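Local coordinates for transcriptional regulator I2 (Pseudomonas fluorescens A506, PDB 4MO7), which is probably a TetR-family DNA-binding transcriptional regulator and acts as a superantigen associated with Crohn's disease, at residues 35-40 and 53-58; 180-185 and 202-207. All blocks are in the same frame, centred on the assembly; numbering follows the deposited sequence.

Contact 1 of 2, residues 35-40 and 53-58; sequences LQTAAH and RDLASA. With MG (magnesium ion), chain B.
Leu55 and Ala38 make the buried part of this contact. The fork of Leu55 closes on Ala38: CD2 of Leu55 lies 3.9 Å from CB of Ala38, and CD1 of Leu55 reaches 3.8 Å from CA of Ala38. Both methyls touch CB of Ala38, and CD1 also lies against its backbone at CA and N. CG of Leu55 is anti to the backbone N (chi1 -169°), which points the fork at helix 30-45. Ile76 of helix 73-97 packs on both residues, and Leu34 and Leu41 also touch Leu55.

A second apolar touch lies near the surface. CG2 of Thr37 meets CB of Ala58 methyl to methyl at 3.7 Å. The hydroxyl of Thr37 is used within its own helix, where OG1 is hydrogen-bonded to O of Lys33.

The polar bonds lie beside the interface. Asp54 forms a salt bridge with Lys45, further along helix 30-45. His40 binds the magnesium ion through NE2 at 2.2 Å, and its side chain also touches Glu123 of helix 122-130.

The axes of the two segments cross at 125° and come within 10.0 Å. Helix 30-45 packs on helix 52-59 through Thr37 and Ala38. This is consistent with the first two helices of a TetR-type DNA-binding domain, with helix 52-59 probably the first helix of the helix-turn-helix.

Contact 2 of 2, residues 180-185 and 202-207; sequences GALSWT and EEALLM
Met207 has CG anti to its backbone N and stays extended through chi2, then bends at chi3 (76°). This brings its CE methyl up to CB of Ala181. Leu182 has CG anti to its carbonyl carbon instead (chi1 -62°), and its CD2 branch reaches Ala204. The contact joins helix 171-183 to helix 197-208 in the all-helical C-terminal domain of the TetR type.

Two separate apolar touches make up the interface, and all four residues are buried. CD2 of Leu182 lies 3.9 Å from CB of Ala204. CE of Met207 comes to 4.2 Å from CB of Ala181, a looser approach. Leu114 and Ile117 of helix 114-117 pack on Leu182, and Ile110 touches Ala204.

The second subunit lies close by. Phe177 of that subunit packs on Ala204, and Glu203 OE1 is hydrogen-bonded to Asp170 N of the same neighbour. The contact thus borders the dimer interface.

At Leu182 the chain is tied back on itself. O of Leu182 accepts from two donors of Thr185: the backbone N at 3.1 Å and the hydroxyl OG1 at 2.7 Å, with OG1 in the carbonyl plane at a C=O...O angle of 159°.

Overall arrangement
The centre of the chain lies between the two contacts. Their centres are 36 Å apart, and their nearest atoms are about 20 Å apart. Both segments of contact 1 come earlier in the sequence than those of contact 2, and the contacts share no helix. Contact 1 joins helices 30-45 and 52-59 in the TetR-family DNA-binding region. Contact 2 joins helices 171-183 and 197-208 in the C-terminal region. Only contact 2 is reached by the second subunit. This separation agrees with the usual TetR plan, in which an N-terminal domain reads DNA and a C-terminal domain forms the dimer. The magnesium ion belongs to the contact 1 end.

Contact 1 of 2, residues 35-40 and 53-58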
ATOM      1  N   LEU A  35     -23.942  -4.494 -18.822  1.00 22.40           N
ATOM      2  CA  LEU A  35     -22.835  -4.573 -17.868  1.00 23.55           C
ATOM      3  C   LEU A  35     -21.547  -4.085 -18.508  1.00 22.42           C
ATOM      4  O   LEU A  35     -20.831  -3.295 -17.918  1.00 19.14           O
ATOM      5  CB  LEU A  35     -22.575  -6.007 -17.397  1.00 32.76           C
ATOM      6  CG  LEU A  35     -23.448  -6.520 -16.278  1.00 49.35           C
ATOM      7  CD1 LEU A  35     -22.824  -7.768 -15.682  1.00 38.90           C
ATOM      8  CD2 LEU A  35     -23.591  -5.397 -15.269  1.00 38.61           C
ATOM      9  N   GLN A  36     -21.227  -4.616 -19.686  1.00 21.94           N
ATOM     10  CA  GLN A  36     -19.949  -4.272 -20.317  1.00 22.35           C
ATOM     11  C   GLN A  36     -19.921  -2.820 -20.699  1.00 18.48           C
ATOM     12  O   GLN A  36     -18.867  -2.180 -20.604  1.00 20.43           O
ATOM     13  CB  GLN A  36     -19.767  -5.080 -21.590  1.00 25.37           C
ATOM     14  CG  GLN A  36     -19.708  -6.580 -21.344  1.00 24.80           C
ATOM     15  CD  GLN A  36     -18.326  -7.094 -21.599  1.00 54.71           C
ATOM     16  OE1 GLN A  36     -17.585  -7.369 -20.658  1.00 62.93           O
ATOM     17  NE2 GLN A  36     -17.947  -7.194 -22.882  1.00 38.25           N
ATOM     18  N   THR A  37     -21.054  -2.286 -21.153  1.00 14.19           N
ATOM     19  CA  THR A  37     -21.065  -0.852 -21.512  1.00 17.18           C
ATOM     20  C   THR A  37     -21.048   0.044 -20.266  1.00 17.41           C
ATOM     21  O   THR A  37     -20.370   1.059 -20.260  1.00 14.57           O
ATOM     22  CB  THR A  37     -22.292  -0.479 -22.395  1.00 18.94           C
ATOM     23  OG1 THR A  37     -22.276  -1.314 -23.554  1.00 22.16           O
ATOM     24  CG2 THR A  37     -22.219   0.991 -22.823  1.00 20.13           C
ATOM     25  N   ALA A  38     -21.789  -0.342 -19.214  1.00 15.61           N
ATOM     26  CA  ALA A  38     -21.750   0.398 -17.939  1.00 21.37           C
ATOM     27  C   ALA A  38     -20.331   0.466 -17.400  1.00 15.06           C
ATOM     28  O   ALA A  38     -19.894   1.481 -16.849  1.00 17.35           O
ATOM     29  CB  ALA A  38     -22.654  -0.314 -16.905  1.00 17.00           C
ATOM     30  N   ALA A  39     -19.585  -0.630 -17.531  1.00 15.67           N
ATOM     31  CA  ALA A  39     -18.199  -0.590 -17.046  1.00 16.94           C
ATOM     32  C   ALA A  39     -17.417   0.556 -17.633  1.00 17.01           C
ATOM     33  O   ALA A  39     -16.722   1.254 -16.920  1.00 19.57           O
ATOM     34  CB  ALA A  39     -17.478  -1.904 -17.303  1.00 15.66           C
ATOM     35  N   HIS A  40     -17.578   0.805 -18.932  1.00 16.93           N
ATOM     36  CA  HIS A  40     -16.887   1.954 -19.523  1.00 19.36           C
ATOM     37  C   HIS A  40     -17.387   3.297 -19.059  1.00 17.57           C
ATOM     38  O   HIS A  40     -16.550   4.182 -18.747  1.00 17.36           O
ATOM     39  CB  HIS A  40     -16.990   1.889 -21.034  1.00 16.00           C
ATOM     40  CG  HIS A  40     -16.156   0.814 -21.595  1.00 16.82           C
ATOM     41  ND1 HIS A  40     -14.797   0.960 -21.811  1.00 18.53           N
ATOM     42  CD2 HIS A  40     -16.466  -0.449 -21.941  1.00 18.73           C
ATOM     43  CE1 HIS A  40     -14.310  -0.174 -22.264  1.00 20.03           C
ATOM     44  NE2 HIS A  40     -15.302  -1.038 -22.353  1.00 23.41           N
ATOM     45  N   ARG A  53     -29.948   7.847 -17.750  1.00 38.11           N
ATOM     46  CA  ARG A  53     -30.181   8.273 -19.124  1.00 49.64           C
ATOM     47  C   ARG A  53     -28.961   7.918 -19.983  1.00 40.91           C
ATOM     48  O   ARG A  53     -29.105   7.257 -21.025  1.00 47.10           O
ATOM     49  CB  ARG A  53     -30.496   9.770 -19.192  1.00 55.38           C
ATOM     50  CG  ARG A  53     -30.672  10.267 -20.620  1.00 75.76           C
ATOM     51  CD  ARG A  53     -31.399  11.599 -20.673  1.00 71.76           C
ATOM     52  NE  ARG A  53     -31.696  12.000 -22.045  1.00 81.24           N
ATOM     53  CZ  ARG A  53     -32.854  11.769 -22.656  1.00 86.61           C
ATOM     54  NH1 ARG A  53     -33.832  11.137 -22.017  1.00 66.27           N
ATOM     55  NH2 ARG A  53     -33.038  12.172 -23.907  1.00 82.26           N
ATOM     56  N   ASP A  54     -27.777   8.335 -19.517  1.00 34.06           N
ATOM     57  CA  ASP A  54     -26.493   7.968 -20.126  1.00 38.36           C
ATOM     58  C   ASP A  54     -26.372   6.474 -20.469  1.00 32.71           C
ATOM     59  O   ASP A  54     -25.987   6.130 -21.586  1.00 33.90           O
ATOM     60  CB  ASP A  54     -25.338   8.408 -19.213  1.00 28.95           C
ATOM     61  CG  ASP A  54     -25.216   9.907 -19.112  1.00 51.86           C
ATOM     62  OD1 ASP A  54     -25.724  10.595 -20.023  1.00 39.00           O
ATOM     63  OD2 ASP A  54     -24.588  10.398 -18.143  1.00 37.07           O
ATOM     64  N   LEU A  55     -26.694   5.579 -19.536  1.00 24.63           N
ATOM     65  CA  LEU A  55     -26.541   4.154 -19.812  1.00 30.42           C
ATOM     66  C   LEU A  55     -27.524   3.691 -20.878  1.00 51.50           C
ATOM     67  O   LEU A  55     -27.199   2.844 -21.702  1.00 29.70           O
ATOM     68  CB  LEU A  55     -26.689   3.312 -18.536  1.00 30.65           C
ATOM     69  CG  LEU A  55     -26.301   1.837 -18.606  1.00 35.79           C
ATOM     70  CD1 LEU A  55     -24.990   1.655 -19.349  1.00 36.01           C
ATOM     71  CD2 LEU A  55     -26.191   1.287 -17.203  1.00 32.23           C
ATOM     72  N   ALA A  56     -28.722   4.266 -20.879  1.00 29.52           N
ATOM     73  CA  ALA A  56     -29.755   3.808 -21.779  1.00 37.54           C
ATOM     74  C   ALA A  56     -29.389   4.270 -23.179  1.00 20.08           C
ATOM     75  O   ALA A  56     -29.527   3.509 -24.141  1.00 35.25           O
ATOM     76  CB  ALA A  56     -31.114   4.354 -21.346  1.00 33.32           C
ATOM     77  N   SER A  57     -28.902   5.497 -23.307  1.00 27.51           N
ATOM     78  CA  SER A  57     -28.520   6.008 -24.624  1.00 34.94           C
ATOM     79  C   SER A  57     -27.332   5.211 -25.211  1.00 55.24           C
ATOM     80  O   SER A  57     -27.345   4.820 -26.377  1.00 41.46           O
ATOM     81  CB  SER A  57     -28.179   7.476 -24.539  1.00 36.60           C
ATOM     82  OG  SER A  57     -27.311   7.848 -25.596  1.00 65.79           O
ATOM     83  N   ALA A  58     -26.302   4.981 -24.401  1.00 27.35           N
ATOM     84  CA  ALA A  58     -25.186   4.102 -24.784  1.00 25.92           C
ATOM     85  C   ALA A  58     -25.538   2.658 -25.236  1.00 27.54           C
ATOM     86  O   ALA A  58     -24.819   2.091 -26.090  1.00 26.20           O
ATOM     87  CB  ALA A  58     -24.172   4.061 -23.667  1.00 26.63           C
TER
HETATM   88 MG    MG B 201     -15.298  -3.076 -23.301  0.50  9.39          MG

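Contact 2 of 2, residues 180-185 and 202-207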
ATOM      1  N   GLY A 180       0.611  -6.621   0.025  1.00 12.75           N
ATOM      2  CA  GLY A 180       1.125  -5.254   0.127  1.00 13.27           C
ATOM      3  C   GLY A 180       2.279  -5.009  -0.831  1.00 17.95           C
ATOM      4  O   GLY A 180       2.413  -3.905  -1.422  1.00 13.08           O
ATOM      5  N   ALA A 181       3.149  -6.005  -0.973  1.00 13.48           N
ATOM      6  CA  ALA A 181       4.329  -5.818  -1.844  1.00 12.43           C
ATOM      7  C   ALA A 181       3.906  -5.666  -3.279  1.00 18.87           C
ATOM      8  O   ALA A 181       4.477  -4.854  -4.008  1.00 14.22           O
ATOM      9  CB  ALA A 181       5.308  -7.034  -1.689  1.00 11.31           C
ATOM     10  N   LEU A 182       2.930  -6.466  -3.714  1.00  9.49           N
ATOM     11  CA  LEU A 182       2.470  -6.383  -5.126  1.00 10.92           C
ATOM     12  C   LEU A 182       1.652  -5.123  -5.379  1.00  9.80           C
ATOM     13  O   LEU A 182       1.837  -4.453  -6.423  1.00 15.54           O
ATOM     14  CB  LEU A 182       1.637  -7.646  -5.522  1.00 13.21           C
ATOM     15  CG  LEU A 182       2.442  -8.956  -5.445  1.00  9.80           C
ATOM     16  CD1 LEU A 182       1.692 -10.166  -6.049  1.00 12.94           C
ATOM     17  CD2 LEU A 182       3.792  -8.876  -6.238  1.00 14.22           C
ATOM     18  N   SER A 183       0.778  -4.774  -4.432  0.60 15.04           N
ATOM     19  CA  SER A 183      -0.089  -3.599  -4.616  0.60 15.98           C
ATOM     20  C   SER A 183       0.744  -2.318  -4.758  0.60 20.16           C
ATOM     21  O   SER A 183       0.447  -1.428  -5.564  0.60 17.65           O
ATOM     22  CB  SER A 183      -1.038  -3.463  -3.431  0.60 15.05           C
ATOM     23  OG  SER A 183      -1.867  -2.350  -3.650  0.60 18.58           O
ATOM     24  N   TRP A 184       1.807  -2.258  -3.981  1.00 14.50           N
ATOM     25  CA  TRP A 184       2.653  -1.057  -3.916  1.00 18.11           C
ATOM     26  C   TRP A 184       3.395  -0.797  -5.214  1.00 15.04           C
ATOM     27  O   TRP A 184       3.919   0.329  -5.400  1.00 16.91           O
ATOM     28  CB  TRP A 184       3.680  -1.242  -2.788  1.00 14.87           C
ATOM     29  CG  TRP A 184       4.547  -0.081  -2.465  1.00 20.89           C
ATOM     30  CD1 TRP A 184       5.930   0.063  -2.759  1.00 24.25           C
ATOM     31  CD2 TRP A 184       4.163   1.140  -1.817  1.00 21.18           C
ATOM     32  NE1 TRP A 184       6.373   1.291  -2.301  1.00 20.49           N
ATOM     33  CE2 TRP A 184       5.324   1.952  -1.712  1.00 26.08           C
ATOM     34  CE3 TRP A 184       2.971   1.602  -1.251  1.00 20.41           C
ATOM     35  CZ2 TRP A 184       5.299   3.204  -1.088  1.00 32.82           C
ATOM     36  CZ3 TRP A 184       2.945   2.861  -0.661  1.00 37.45           C
ATOM     37  CH2 TRP A 184       4.106   3.643  -0.581  1.00 46.80           C
ATOM     38  N   THR A 185       3.452  -1.798  -6.089  1.00 12.35           N
ATOM     39  CA  THR A 185       4.196  -1.678  -7.351  1.00 12.20           C
ATOM     40  C   THR A 185       3.590  -0.554  -8.223  1.00 19.46           C
ATOM     41  O   THR A 185       4.292  -0.021  -9.079  1.00 18.59           O
ATOM     42  CB  THR A 185       4.375  -2.959  -8.179  1.00 19.16           C
ATOM     43  OG1 THR A 185       3.128  -3.460  -8.598  1.00 15.99           O
ATOM     44  CG2 THR A 185       5.072  -4.066  -7.401  1.00 13.25           C
ATOM     45  N   GLU A 202       8.959 -12.433 -11.506  1.00 17.06           N
ATOM     46  CA  GLU A 202      10.103 -13.268 -11.155  1.00 19.20           C
ATOM     47  C   GLU A 202      10.835 -12.793  -9.916  1.00 14.51           C
ATOM     48  O   GLU A 202      11.227 -13.619  -9.093  1.00 14.87           O
ATOM     49  CB  GLU A 202      11.087 -13.325 -12.372  1.00 20.06           C
ATOM     50  CG  GLU A 202      10.417 -14.104 -13.560  1.00 31.63           C
ATOM     51  CD  GLU A 202      11.316 -14.292 -14.792  1.00 59.61           C
ATOM     52  OE1 GLU A 202      12.367 -13.623 -14.900  1.00 49.86           O
ATOM     53  OE2 GLU A 202      10.959 -15.116 -15.660  1.00 74.59           O
ATOM     54  N   GLU A 203      10.994 -11.489  -9.768  1.00 13.63           N
ATOM     55  CA  GLU A 203      11.652 -10.935  -8.586  1.00 15.60           C
ATOM     56  C   GLU A 203      10.758 -11.191  -7.394  1.00 20.80           C
ATOM     57  O   GLU A 203      11.266 -11.565  -6.351  1.00 13.19           O
ATOM     58  CB  GLU A 203      11.921  -9.443  -8.710  1.00 16.53           C
ATOM     59  CG  GLU A 203      13.060  -9.075  -9.590  1.00 21.03           C
ATOM     60  CD  GLU A 203      14.428  -9.457  -8.992  1.00 26.84           C
ATOM     61  OE1 GLU A 203      14.614  -9.419  -7.731  1.00 20.76           O
ATOM     62  OE2 GLU A 203      15.311  -9.781  -9.825  1.00 27.08           O
ATOM     63  N   ALA A 204       9.434 -11.046  -7.544  1.00 17.33           N
ATOM     64  CA  ALA A 204       8.540 -11.383  -6.409  1.00 18.77           C
ATOM     65  C   ALA A 204       8.625 -12.833  -5.975  1.00 16.61           C
ATOM     66  O   ALA A 204       8.582 -13.129  -4.790  1.00 16.87           O
ATOM     67  CB  ALA A 204       7.031 -11.005  -6.674  1.00 12.43           C
ATOM     68  N   LEU A 205       8.809 -13.723  -6.942  1.00 15.33           N
ATOM     69  CA  LEU A 205       8.938 -15.135  -6.652  1.00 15.13           C
ATOM     70  C   LEU A 205      10.216 -15.396  -5.876  1.00 18.49           C
ATOM     71  O   LEU A 205      10.225 -16.245  -5.015  1.00 18.64           O
ATOM     72  CB  LEU A 205       8.998 -15.927  -7.977  1.00 14.80           C
ATOM     73  CG  LEU A 205       8.965 -17.434  -7.810  1.00 16.47           C
ATOM     74  CD1 LEU A 205       7.542 -17.868  -7.390  1.00 21.25           C
ATOM     75  CD2 LEU A 205       9.309 -18.062  -9.160  1.00 22.00           C
ATOM     76  N   LEU A 206      11.283 -14.673  -6.222  1.00 19.24           N
ATOM     77  CA  LEU A 206      12.601 -14.838  -5.540  1.00 21.49           C
ATOM     78  C   LEU A 206      12.476 -14.408  -4.116  1.00 28.66           C
ATOM     79  O   LEU A 206      13.055 -15.002  -3.206  1.00 24.06           O
ATOM     80  CB  LEU A 206      13.676 -14.005  -6.212  1.00 20.58           C
ATOM     81  CG  LEU A 206      14.284 -14.475  -7.531  1.00 32.65           C
ATOM     82  CD1 LEU A 206      15.112 -13.367  -8.078  1.00 37.40           C
ATOM     83  CD2 LEU A 206      15.154 -15.678  -7.330  1.00 40.02           C
ATOM     84  N   MET A 207      11.700 -13.365  -3.895  1.00 23.47           N
ATOM     85  CA  MET A 207      11.491 -12.990  -2.504  1.00 39.01           C
ATOM     86  C   MET A 207      10.683 -14.014  -1.709  1.00 33.61           C
ATOM     87  O   MET A 207      11.079 -14.395  -0.612  1.00 49.29           O
ATOM     88  CB  MET A 207      10.836 -11.624  -2.377  1.00 39.55           C
ATOM     89  CG  MET A 207      10.594 -11.299  -0.934  1.00 37.11           C
ATOM     90  SD  MET A 207       9.886  -9.672  -0.816  1.00 35.30           S
ATOM     91  CE  MET A 207       8.193 -10.013  -1.345  1.00 30.77           C
TER